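Local structure of extracellular solute-binding protein family 1 (Alicyclobacillus acidocaldarius subsp. acidocaldarius, 4OVJ) at residues 101-105 and 127-132. The protein probably captures a solute outside the cell, perhaps a sugar, and delivers it to an ABC transporter for uptake. Numbering follows the deposited sequence.
Sequences LLNLK and GGLYGI
Leu101 packs its CB against Tyr130 CD1 at 3.9 Å, and its carbonyl O lies at the edge of the tyrosine ring, near the ring plane. Next along, the Leu102 CB points away from residues 127-132, but a water lies within hydrogen-bonding distance of both Leu102 O and Tyr130 O. Asn103 suits the bend that follows because its short amide can imitate a peptide group. With CG anti to the backbone N (chi1 -171°), OD1 takes hydrogen bonds from Leu129 N and Lys105 N, each 3.0 Å long; the donors lie on opposite faces of the carboxamide, well out of its plane, and together should limit its rotation. ND2 gives a hydrogen bond to a water that also reaches Gly127 O, while Asn103 CB rests near Tyr130 CE1. A side chain at Gly128 would hit Tyr130 OH and crowd Asn103 ND2. An alanine in place of Tyr130 would probably open a gap beside Leu101 and Asn103 CB. Leu104 N donates a nearly straight 2.7 Å bond to Leu129 O (172° at the hydrogen), and its apolar CD1, fitting a buried place, meets Ile132 CG1 at 3.9 Å. Lys105 CB lies 4.2 Å from Leu129 CB, its chain leading off along the exposed side past Gly127 O. Asn103 OD1 thus closes an Asx turn, and the two bonds to Leu129 tie this loop to strand 128-144 of a periplasmic-binding-protein fold.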
# COMPACT_ATOMS: atom_id res chain seq x y z
N LEU A 101 -2.91 -23.24 5.81
CA LEU A 101 -1.64 -22.51 5.78
C LEU A 101 -0.75 -22.86 6.96
O LEU A 101 -1.20 -22.91 8.12
CB LEU A 101 -1.91 -21.00 5.76
CG LEU A 101 -2.80 -20.49 4.63
CD1 LEU A 101 -2.93 -18.97 4.68
CD2 LEU A 101 -2.27 -20.93 3.28
N LEU A 102 0.53 -23.08 6.65
CA LEU A 102 1.54 -23.38 7.65
C LEU A 102 1.79 -22.17 8.53
O LEU A 102 1.93 -21.05 8.05
CB LEU A 102 2.84 -23.78 6.96
CG LEU A 102 3.93 -24.37 7.84
CD1 LEU A 102 3.52 -25.72 8.38
CD2 LEU A 102 5.20 -24.50 7.01
N ASN A 103 1.85 -22.40 9.83
CA ASN A 103 2.23 -21.36 10.78
C ASN A 103 3.74 -21.13 10.67
O ASN A 103 4.54 -22.02 10.97
CB ASN A 103 1.83 -21.73 12.21
CG ASN A 103 2.02 -20.60 13.20
OD1 ASN A 103 2.60 -19.56 12.89
ND2 ASN A 103 1.54 -20.81 14.41
N LEU A 104 4.10 -19.94 10.21
CA LEU A 104 5.48 -19.55 9.95
C LEU A 104 6.15 -18.89 11.14
O LEU A 104 7.34 -18.56 11.07
CB LEU A 104 5.53 -18.60 8.74
CG LEU A 104 4.80 -19.06 7.48
CD1 LEU A 104 4.86 -17.99 6.40
CD2 LEU A 104 5.33 -20.39 6.99
N LYS A 105 5.42 -18.70 12.23
CA LYS A 105 5.98 -18.04 13.41
C LYS A 105 7.18 -18.83 13.90
O LYS A 105 7.10 -20.04 14.12
CB LYS A 105 4.93 -17.89 14.52
CG LYS A 105 5.42 -17.12 15.75
CD LYS A 105 4.37 -17.18 16.86
CE LYS A 105 4.93 -16.79 18.21
NZ LYS A 105 5.04 -15.32 18.34
N GLY A 127 -2.89 -15.27 16.43
CA GLY A 127 -1.61 -15.62 17.06
C GLY A 127 -0.62 -16.39 16.20
O GLY A 127 0.53 -16.57 16.61
N GLY A 128 -1.04 -16.83 15.03
CA GLY A 128 -0.14 -17.54 14.11
C GLY A 128 0.21 -16.63 12.95
O GLY A 128 -0.57 -15.73 12.61
N LEU A 129 1.38 -16.86 12.35
CA LEU A 129 1.82 -16.08 11.19
C LEU A 129 1.63 -16.94 9.95
O LEU A 129 2.31 -17.93 9.76
CB LEU A 129 3.29 -15.69 11.35
CG LEU A 129 3.97 -15.02 10.16
CD1 LEU A 129 3.33 -13.68 9.85
CD2 LEU A 129 5.47 -14.87 10.42
N TYR A 130 0.70 -16.55 9.08
CA TYR A 130 0.32 -17.42 7.96
C TYR A 130 0.72 -16.93 6.57
O TYR A 130 0.52 -17.62 5.58
CB TYR A 130 -1.18 -17.70 8.04
CG TYR A 130 -1.49 -18.49 9.29
CD1 TYR A 130 -1.18 -19.84 9.37
CD2 TYR A 130 -2.08 -17.87 10.39
CE1 TYR A 130 -1.46 -20.57 10.51
CE2 TYR A 130 -2.36 -18.59 11.54
CZ TYR A 130 -2.05 -19.94 11.59
OH TYR A 130 -2.32 -20.65 12.73
N GLY A 131 1.30 -15.75 6.52
CA GLY A 131 1.83 -15.22 5.28
C GLY A 131 2.83 -14.13 5.60
O GLY A 131 2.71 -13.45 6.60
N ILE A 132 3.83 -13.98 4.74
CA ILE A 132 4.79 -12.91 4.87
C ILE A 132 4.64 -11.95 3.68
O ILE A 132 4.68 -12.38 2.52
CB ILE A 132 6.22 -13.45 4.99
CG1 ILE A 132 6.29 -14.38 6.22
CG2 ILE A 132 7.19 -12.29 5.13
CD1 ILE A 132 7.61 -15.10 6.39
O HOH W 1 1.92 -20.01 5.50
O HOH W 2 1.55 -19.17 16.78